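Local coordinates for putative uncharacterized protein (Chaetomium thermophilum, PDB 5T8V), which probably serves, as part of the Scc2/Nipped-B family, as a cohesin loader that associates with chromatin, here represented by its C-terminal HEAT-repeat fragment, at residues S772-M780 and K817-L825; A915-M926 and R975-H986. All coordinates share one frame; numbering follows the deposited sequence.

Interaction 1: residues S772-M780 and K817-L825; sequences SLSEHVILM and KLVGSMFDL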
loop_
_atom_site.group_PDB
_atom_site.type_symbol
_atom_site.label_atom_id
_atom_site.label_comp_id
_atom_site.label_asym_id
_atom_site.label_seq_id
_atom_site.Cartn_x
_atom_site.Cartn_y
_atom_site.Cartn_z
ATOM N N SER A 772 13.752 33.513 13.847
ATOM C CA SER A 772 12.471 32.983 13.393
ATOM C C SER A 772 11.438 32.988 14.516
ATOM O O SER A 772 10.345 32.443 14.363
ATOM C CB SER A 772 12.644 31.562 12.855
ATOM O OG SER A 772 13.025 30.673 13.890
ATOM N N LEU A 773 11.793 33.600 15.648
ATOM C CA LEU A 773 10.863 33.699 16.768
ATOM C C LEU A 773 9.529 34.279 16.316
ATOM O O LEU A 773 8.458 33.767 16.669
ATOM C CB LEU A 773 11.479 34.558 17.873
ATOM C CG LEU A 773 10.725 34.613 19.202
ATOM C CD1 LEU A 773 10.973 33.351 20.013
ATOM C CD2 LEU A 773 11.122 35.850 19.987
ATOM N N SER A 774 9.578 35.357 15.530
ATOM C CA SER A 774 8.361 35.926 14.963
ATOM C C SER A 774 7.547 34.859 14.243
ATOM O O SER A 774 6.318 34.797 14.381
ATOM C CB SER A 774 8.713 37.066 14.006
ATOM O OG SER A 774 9.486 38.059 14.660
ATOM N N GLU A 775 8.218 34.001 13.473
ATOM C CA GLU A 775 7.510 32.933 12.777
ATOM C C GLU A 775 6.873 31.967 13.768
ATOM O O GLU A 775 5.738 31.520 13.567
ATOM C CB GLU A 775 8.465 32.194 11.838
ATOM C CG GLU A 775 7.766 31.379 10.766
ATOM C CD GLU A 775 6.944 32.240 9.827
ATOM O OE1 GLU A 775 7.137 33.474 9.827
ATOM O OE2 GLU A 775 6.100 31.684 9.094
ATOM N N HIS A 776 7.584 31.635 14.846
ATOM C CA HIS A 776 7.010 30.780 15.879
ATOM C C HIS A 776 5.712 31.375 16.415
ATOM O O HIS A 776 4.654 30.734 16.377
ATOM C CB HIS A 776 8.019 30.577 17.011
ATOM C CG HIS A 776 8.973 29.447 16.780
ATOM N ND1 HIS A 776 8.887 28.251 17.458
ATOM C CD2 HIS A 776 10.034 29.331 15.947
ATOM C CE1 HIS A 776 9.853 27.446 17.054
ATOM N NE2 HIS A 776 10.563 28.077 16.136
ATOM N N VAL A 777 5.773 32.613 16.911
ATOM C CA VAL A 777 4.593 33.228 17.516
ATOM C C VAL A 777 3.450 33.292 16.510
ATOM O O VAL A 777 2.301 32.963 16.830
ATOM C CB VAL A 777 4.930 34.623 18.080
ATOM C CG1 VAL A 777 5.572 35.507 17.033
ATOM C CG2 VAL A 777 3.680 35.290 18.633
ATOM N N ILE A 778 3.741 33.714 15.278
ATOM C CA ILE A 778 2.682 33.825 14.279
ATOM C C ILE A 778 2.044 32.463 14.039
ATOM O O ILE A 778 0.816 32.331 13.997
ATOM C CB ILE A 778 3.226 34.439 12.976
ATOM C CG1 ILE A 778 3.666 35.885 13.227
ATOM C CG2 ILE A 778 2.156 34.407 11.880
ATOM C CD1 ILE A 778 4.350 36.549 12.045
ATOM N N LEU A 779 2.870 31.427 13.886
ATOM C CA LEU A 779 2.339 30.085 13.665
ATOM C C LEU A 779 1.456 29.647 14.825
ATOM O O LEU A 779 0.439 28.970 14.621
ATOM C CB LEU A 779 3.481 29.092 13.459
ATOM C CG LEU A 779 4.274 29.213 12.154
ATOM C CD1 LEU A 779 5.435 28.233 12.160
ATOM C CD2 LEU A 779 3.390 28.981 10.939
ATOM N N MET A 780 1.826 30.020 16.050
ATOM C CA MET A 780 0.988 29.691 17.198
ATOM C C MET A 780 -0.352 30.412 17.117
ATOM O O MET A 780 -1.412 29.797 17.286
ATOM C CB MET A 780 1.715 30.047 18.495
ATOM C CG MET A 780 2.990 29.254 18.720
ATOM S SD MET A 780 3.754 29.608 20.309
ATOM C CE MET A 780 2.611 28.796 21.410
ATOM N N LYS A 817 10.430 34.306 26.322
ATOM C CA LYS A 817 10.701 35.171 25.181
ATOM C C LYS A 817 9.646 35.048 24.090
ATOM O O LYS A 817 9.493 35.978 23.291
ATOM C CB LYS A 817 12.089 34.872 24.609
ATOM C CG LYS A 817 13.221 35.289 25.543
ATOM C CD LYS A 817 14.532 35.524 24.801
ATOM C CE LYS A 817 15.285 34.228 24.543
ATOM N NZ LYS A 817 15.795 33.612 25.802
ATOM N N LEU A 818 8.918 33.930 24.035
ATOM C CA LEU A 818 7.750 33.858 23.163
ATOM C C LEU A 818 6.679 34.838 23.623
ATOM O O LEU A 818 6.214 35.678 22.843
ATOM C CB LEU A 818 7.197 32.431 23.136
ATOM C CG LEU A 818 7.872 31.448 22.177
ATOM C CD1 LEU A 818 7.404 30.031 22.462
ATOM C CD2 LEU A 818 7.584 31.817 20.728
ATOM N N VAL A 819 6.280 34.747 24.894
ATOM C CA VAL A 819 5.333 35.707 25.460
ATOM C C VAL A 819 5.837 37.129 25.244
ATOM O O VAL A 819 5.116 37.998 24.736
ATOM C CB VAL A 819 5.106 35.410 26.954
ATOM C CG1 VAL A 819 4.250 36.491 27.610
ATOM C CG2 VAL A 819 4.461 34.038 27.129
ATOM N N GLY A 820 7.089 37.381 25.627
ATOM C CA GLY A 820 7.668 38.698 25.433
ATOM C C GLY A 820 7.594 39.169 23.997
ATOM O O GLY A 820 7.446 40.365 23.737
ATOM N N SER A 821 7.700 38.241 23.042
ATOM C CA SER A 821 7.506 38.603 21.644
ATOM C C SER A 821 6.057 38.996 21.384
ATOM O O SER A 821 5.784 40.066 20.831
ATOM C CB SER A 821 7.923 37.445 20.739
ATOM O OG SER A 821 7.785 37.794 19.372
ATOM N N MET A 822 5.113 38.145 21.796
ATOM C CA MET A 822 3.699 38.447 21.596
ATOM C C MET A 822 3.365 39.848 22.090
ATOM O O MET A 822 2.646 40.597 21.419
ATOM C CB MET A 822 2.828 37.414 22.313
ATOM C CG MET A 822 3.250 35.975 22.099
ATOM S SD MET A 822 1.899 34.803 22.291
ATOM C CE MET A 822 2.791 33.250 22.246
ATOM N N PHE A 823 3.880 40.224 23.264
ATOM C CA PHE A 823 3.695 41.594 23.729
ATOM C C PHE A 823 4.480 42.579 22.875
ATOM O O PHE A 823 4.029 43.711 22.664
ATOM C CB PHE A 823 4.106 41.722 25.194
ATOM C CG PHE A 823 3.111 41.143 26.156
ATOM C CD1 PHE A 823 1.945 41.826 26.458
ATOM C CD2 PHE A 823 3.344 39.922 26.763
ATOM C CE1 PHE A 823 1.027 41.298 27.345
ATOM C CE2 PHE A 823 2.431 39.390 27.650
ATOM C CZ PHE A 823 1.271 40.078 27.942
ATOM N N ASP A 824 5.652 42.173 22.380
ATOM C CA ASP A 824 6.415 43.036 21.487
ATOM C C ASP A 824 5.672 43.271 20.177
ATOM O O ASP A 824 5.880 44.300 19.524
ATOM C CB ASP A 824 7.793 42.425 21.221
ATOM C CG ASP A 824 8.685 43.333 20.399
ATOM O OD1 ASP A 824 8.532 44.569 20.499
ATOM O OD2 ASP A 824 9.541 42.809 19.655
ATOM N N LEU A 825 4.807 42.336 19.782
ATOM C CA LEU A 825 3.966 42.515 18.605
ATOM C C LEU A 825 2.766 43.414 18.869
ATOM O O LEU A 825 2.038 43.738 17.924
ATOM C CB LEU A 825 3.481 41.155 18.092
ATOM C CG LEU A 825 4.425 40.390 17.159
ATOM C CD1 LEU A 825 5.758 40.083 17.828
ATOM C CD2 LEU A 825 3.764 39.104 16.685
#
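Leu773 and Leu818 meet through different first torsions: Leu773 turns CG away from its own backbone N (chi1 -172°), whereas Leu818 turns CG away from its carbonyl carbon (chi1 -83°), and the two branched ends cross obliquely, CD1 of Leu773 lying 3.8 Å from CD2 of Leu818. The other methyl of Leu773, CD2, rests 3.7 Å from CB of Ser821. Leu818 is a knob in a hole formed by Leu773, His776, Val777 and Met780, with its CD2 3.9 Å from CB of His776. Helices 773-786 and 808-824 belong to the helical solenoid of HEAT repeats; their segments here cross at -81°, almost perpendicular, with the axes 9.7 Å apart, and the packing is mainly apolar, with no hydrogen bond between the two segments. Val777 works with both branches: CG2 slides past Met822, 3.6 Å from its CG, while CG1 points tip to tip at Leu825, 4.0 Å from CD2. With Val777 cut back to an alanine, Met822 and Leu825 would probably have less to pack against and a gap beside them. At the far end SD of Met780 lies 4.2 Å from CE of Met822, and helix 839-852 adjoins both methionines through Phe849 and Val845.

Interaction 2: residues A915-M926 and R975-H986; sequences AKVPRALLDDVM and RYSLIVGMAGKH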
loop_
_atom_site.group_PDB
_atom_site.type_symbol
_atom_site.label_atom_id
_atom_site.label_comp_id
_atom_site.label_asym_id
_atom_site.label_seq_id
_atom_site.Cartn_x
_atom_site.Cartn_y
_atom_site.Cartn_z
ATOM N N ALA A 915 -21.933 47.070 35.373
ATOM C CA ALA A 915 -23.344 47.369 35.177
ATOM C C ALA A 915 -23.799 47.241 33.728
ATOM O O ALA A 915 -24.961 47.543 33.436
ATOM C CB ALA A 915 -23.652 48.784 35.680
ATOM N N LYS A 916 -22.930 46.801 32.817
ATOM C CA LYS A 916 -23.287 46.745 31.402
ATOM C C LYS A 916 -22.826 45.447 30.754
ATOM O O LYS A 916 -23.606 44.766 30.078
ATOM C CB LYS A 916 -22.673 47.930 30.653
ATOM C CG LYS A 916 -23.012 49.291 31.238
ATOM C CD LYS A 916 -22.450 50.416 30.383
ATOM C CE LYS A 916 -22.808 51.779 30.954
ATOM N NZ LYS A 916 -22.344 52.895 30.081
ATOM N N VAL A 917 -21.555 45.112 30.949
ATOM C CA VAL A 917 -20.892 44.011 30.253
ATOM C C VAL A 917 -21.715 42.728 30.341
ATOM O O VAL A 917 -22.373 42.487 31.362
ATOM C CB VAL A 917 -19.482 43.796 30.827
ATOM C CG1 VAL A 917 -19.553 43.276 32.262
ATOM C CG2 VAL A 917 -18.699 42.861 29.965
ATOM N N PRO A 918 -21.708 41.867 29.307
ATOM C CA PRO A 918 -22.452 40.601 29.405
ATOM C C PRO A 918 -21.981 39.701 30.538
ATOM O O PRO A 918 -21.000 40.003 31.224
ATOM C CB PRO A 918 -22.214 39.944 28.037
ATOM C CG PRO A 918 -21.087 40.696 27.413
ATOM C CD PRO A 918 -21.188 42.080 27.944
ATOM N N ARG A 919 -22.684 38.582 30.727
ATOM C CA ARG A 919 -22.409 37.694 31.852
ATOM C C ARG A 919 -21.036 37.042 31.731
ATOM O O ARG A 919 -20.220 37.114 32.658
ATOM C CB ARG A 919 -23.503 36.628 31.935
ATOM C CG ARG A 919 -23.255 35.520 32.957
ATOM C CD ARG A 919 -24.167 34.330 32.706
ATOM N NE ARG A 919 -23.616 33.101 33.284
ATOM C CZ ARG A 919 -24.019 32.536 34.419
ATOM N NH1 ARG A 919 -25.004 33.065 35.132
ATOM N NH2 ARG A 919 -23.434 31.424 34.841
ATOM N N ALA A 920 -20.769 36.388 30.597
ATOM C CA ALA A 920 -19.541 35.611 30.455
ATOM C C ALA A 920 -18.311 36.444 30.787
ATOM O O ALA A 920 -17.352 35.940 31.383
ATOM C CB ALA A 920 -19.441 35.049 29.037
ATOM N N LEU A 921 -18.316 37.723 30.410
ATOM C CA LEU A 921 -17.201 38.596 30.758
ATOM C C LEU A 921 -17.330 39.108 32.187
ATOM O O LEU A 921 -16.322 39.270 32.887
ATOM C CB LEU A 921 -17.122 39.763 29.773
ATOM C CG LEU A 921 -16.011 40.797 29.983
ATOM C CD1 LEU A 921 -14.682 40.130 30.275
ATOM C CD2 LEU A 921 -15.871 41.677 28.745
ATOM N N LEU A 922 -18.564 39.355 32.643
ATOM C CA LEU A 922 -18.766 39.746 34.032
ATOM C C LEU A 922 -18.118 38.747 34.981
ATOM O O LEU A 922 -17.687 39.116 36.081
ATOM C CB LEU A 922 -20.254 39.873 34.354
ATOM C CG LEU A 922 -20.541 40.241 35.817
ATOM C CD1 LEU A 922 -19.789 41.495 36.257
ATOM C CD2 LEU A 922 -22.026 40.424 36.026
ATOM N N ASP A 923 -18.046 37.478 34.576
ATOM C CA ASP A 923 -17.418 36.459 35.410
ATOM C C ASP A 923 -15.937 36.755 35.614
ATOM O O ASP A 923 -15.467 36.924 36.748
ATOM C CB ASP A 923 -17.627 35.083 34.769
ATOM C CG ASP A 923 -17.383 33.942 35.732
ATOM O OD1 ASP A 923 -16.280 33.873 36.309
ATOM O OD2 ASP A 923 -18.299 33.112 35.913
ATOM N N ASP A 924 -15.183 36.839 34.518
ATOM C CA ASP A 924 -13.744 37.048 34.629
ATOM C C ASP A 924 -13.424 38.404 35.248
ATOM O O ASP A 924 -12.453 38.532 36.003
ATOM C CB ASP A 924 -13.090 36.913 33.256
ATOM C CG ASP A 924 -13.280 35.533 32.654
ATOM O OD1 ASP A 924 -12.572 34.598 33.078
ATOM O OD2 ASP A 924 -14.136 35.385 31.758
ATOM N N VAL A 925 -14.227 39.431 34.951
ATOM C CA VAL A 925 -13.942 40.750 35.514
ATOM C C VAL A 925 -14.255 40.776 37.004
ATOM O O VAL A 925 -13.569 41.447 37.782
ATOM C CB VAL A 925 -14.708 41.854 34.762
ATOM C CG1 VAL A 925 -16.179 41.689 34.945
ATOM C CG2 VAL A 925 -14.276 43.215 35.250
ATOM N N MET A 926 -15.307 40.071 37.426
ATOM C CA MET A 926 -15.608 39.995 38.853
ATOM C C MET A 926 -14.501 39.255 39.592
ATOM O O MET A 926 -14.043 39.695 40.655
ATOM C CB MET A 926 -16.959 39.313 39.073
ATOM C CG MET A 926 -17.403 39.262 40.533
ATOM S SD MET A 926 -17.690 40.896 41.256
ATOM C CE MET A 926 -19.221 41.364 40.445
ATOM N N ARG A 975 -29.958 42.666 35.996
ATOM C CA ARG A 975 -28.584 43.086 36.239
ATOM C C ARG A 975 -28.245 43.058 37.725
ATOM O O ARG A 975 -27.152 42.628 38.108
ATOM C CB ARG A 975 -28.346 44.481 35.661
ATOM C CG ARG A 975 -26.879 44.802 35.442
ATOM C CD ARG A 975 -26.289 43.947 34.325
ATOM N NE ARG A 975 -24.839 44.042 34.258
ATOM C CZ ARG A 975 -24.086 43.305 33.450
ATOM N NH1 ARG A 975 -24.646 42.417 32.637
ATOM N NH2 ARG A 975 -22.769 43.453 33.453
ATOM N N TYR A 976 -29.161 43.515 38.580
ATOM C CA TYR A 976 -28.921 43.460 40.019
ATOM C C TYR A 976 -28.621 42.033 40.463
ATOM O O TYR A 976 -27.571 41.755 41.056
ATOM C CB TYR A 976 -30.132 44.013 40.775
ATOM C CG TYR A 976 -30.353 45.506 40.626
ATOM C CD1 TYR A 976 -29.282 46.390 40.569
ATOM C CD2 TYR A 976 -31.638 46.030 40.551
ATOM C CE1 TYR A 976 -29.485 47.750 40.439
ATOM C CE2 TYR A 976 -31.849 47.390 40.420
ATOM C CZ TYR A 976 -30.769 48.245 40.365
ATOM O OH TYR A 976 -30.975 49.599 40.234
ATOM N N SER A 977 -29.544 41.111 40.178
ATOM C CA SER A 977 -29.359 39.718 40.567
ATOM C C SER A 977 -28.108 39.123 39.942
ATOM O O SER A 977 -27.452 38.277 40.558
ATOM C CB SER A 977 -30.582 38.898 40.166
ATOM O OG SER A 977 -30.629 38.721 38.762
ATOM N N LEU A 978 -27.769 39.530 38.718
ATOM C CA LEU A 978 -26.552 39.023 38.095
ATOM C C LEU A 978 -25.321 39.468 38.875
ATOM O O LEU A 978 -24.431 38.661 39.172
ATOM C CB LEU A 978 -26.474 39.490 36.641
ATOM C CG LEU A 978 -25.258 38.981 35.863
ATOM C CD1 LEU A 978 -25.297 37.470 35.720
ATOM C CD2 LEU A 978 -25.165 39.645 34.499
ATOM N N ILE A 979 -25.257 40.756 39.223
ATOM C CA ILE A 979 -24.113 41.278 39.967
ATOM C C ILE A 979 -24.005 40.588 41.322
ATOM O O ILE A 979 -22.932 40.118 41.716
ATOM C CB ILE A 979 -24.227 42.806 40.119
ATOM C CG1 ILE A 979 -24.200 43.477 38.743
ATOM C CG2 ILE A 979 -23.095 43.350 40.996
ATOM C CD1 ILE A 979 -24.567 44.951 38.765
ATOM N N VAL A 980 -25.117 40.525 42.057
ATOM C CA VAL A 980 -25.105 39.850 43.353
ATOM C C VAL A 980 -24.638 38.409 43.199
ATOM O O VAL A 980 -23.826 37.913 43.991
ATOM C CB VAL A 980 -26.499 39.925 44.005
ATOM C CG1 VAL A 980 -26.528 39.137 45.315
ATOM C CG2 VAL A 980 -26.892 41.373 44.251
ATOM N N GLY A 981 -25.136 37.716 42.175
ATOM C CA GLY A 981 -24.808 36.309 42.017
ATOM C C GLY A 981 -23.339 36.088 41.716
ATOM O O GLY A 981 -22.688 35.236 42.329
ATOM N N MET A 982 -22.796 36.848 40.763
ATOM C CA MET A 982 -21.378 36.721 40.451
ATOM C C MET A 982 -20.519 37.082 41.655
ATOM O O MET A 982 -19.538 36.391 41.962
ATOM C CB MET A 982 -21.029 37.606 39.253
ATOM C CG MET A 982 -21.735 37.219 37.959
ATOM S SD MET A 982 -21.598 35.464 37.551
ATOM C CE MET A 982 -19.869 35.166 37.860
ATOM N N ALA A 983 -20.876 38.161 42.354
ATOM C CA ALA A 983 -20.157 38.528 43.568
ATOM C C ALA A 983 -20.127 37.363 44.547
ATOM O O ALA A 983 -19.065 36.989 45.056
ATOM C CB ALA A 983 -20.803 39.757 44.207
ATOM N N GLY A 984 -21.290 36.767 44.813
ATOM C CA GLY A 984 -21.331 35.597 45.673
ATOM C C GLY A 984 -20.489 34.451 45.148
ATOM O O GLY A 984 -19.946 33.667 45.930
ATOM N N LYS A 985 -20.361 34.342 43.824
ATOM C CA LYS A 985 -19.581 33.253 43.245
ATOM C C LYS A 985 -18.093 33.438 43.511
ATOM O O LYS A 985 -17.406 32.495 43.923
ATOM C CB LYS A 985 -19.845 33.155 41.741
ATOM C CG LYS A 985 -19.032 32.066 41.047
ATOM C CD LYS A 985 -19.438 31.903 39.592
ATOM C CE LYS A 985 -18.600 30.847 38.887
ATOM N NZ LYS A 985 -19.351 30.179 37.786
ATOM N N HIS A 986 -17.574 34.643 43.280
ATOM C CA HIS A 986 -16.135 34.877 43.336
ATOM C C HIS A 986 -15.669 35.465 44.662
ATOM O O HIS A 986 -14.674 35.001 45.227
ATOM C CB HIS A 986 -15.714 35.798 42.188
ATOM C CG HIS A 986 -15.908 35.189 40.836
ATOM N ND1 HIS A 986 -14.994 34.326 40.272
ATOM C CD2 HIS A 986 -16.916 35.309 39.940
ATOM C CE1 HIS A 986 -15.429 33.942 39.086
ATOM N NE2 HIS A 986 -16.592 34.527 38.859
#
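The guanidinium of Arg975 is sandwiched: the carbonyl carbon of Lys916 lies over one face, offset toward the rim, and CD2 of Leu922 lies over the opposite face, 4.0 Å above the plane. At its edge are CG1 and the carbonyl oxygen of Val917; the arginine turns its end group toward this oxygen, but the modelled approach is too close for the bonding to be more than doubtful. NH2 of Arg975 hydrogen-bonds to the carbonyl oxygen of Val914, just before the segment. The imidazole of His986 has CG of its neighbour Lys985 over one face, the carbonyl oxygen of Asp923 over the opposite one, and CG of the Asp923 carboxylate at the edge, the carboxylate plane 87° from the ring's. NE2 of His986 donates a weak, bent hydrogen bond to OD1 of Asp923 (2.7 Å), while OD2 forms a long salt bridge with NZ of Lys985 (3.6 Å). The two basic groups thus share one carboxylate, which probably favours its charged form. Between these polar ends, Leu922 and Leu978 reach tip to tip, CD2 of Leu922 being 3.5 Å from CG of Leu978. Met926, bent at chi2 and chi3, is a knob among Ile979, Met982, Ala983 and His986. NH1 of Arg919 forms a salt bridge with Asp1034 of helix 1026-1042. Segments 919-926 and 975-986 cross at -42°, an oblique helix pair with one knob-into-hole contact, at Met926, within the HEAT-repeat solenoid.

The two contacts follow one another along the chain, interaction 1 first, so they are successive packings in the helical solenoid and enclose no common stretch. Their centres are 33 Å apart and their nearest atoms about 16 Å, so neither touches the other, although measured from the middle of the chain they are found in the same direction. Helix 839-852 borders interaction 1, and helices 878-891 and 1026-1042 border interaction 2. The contacts differ in chemistry: 772-780 with 817-825 is mainly apolar and has no hydrogen bond between its segments, whereas 915-926 with 975-986 crosses less steeply, buries more surface (718 against 436 Å²) and adds charged groups.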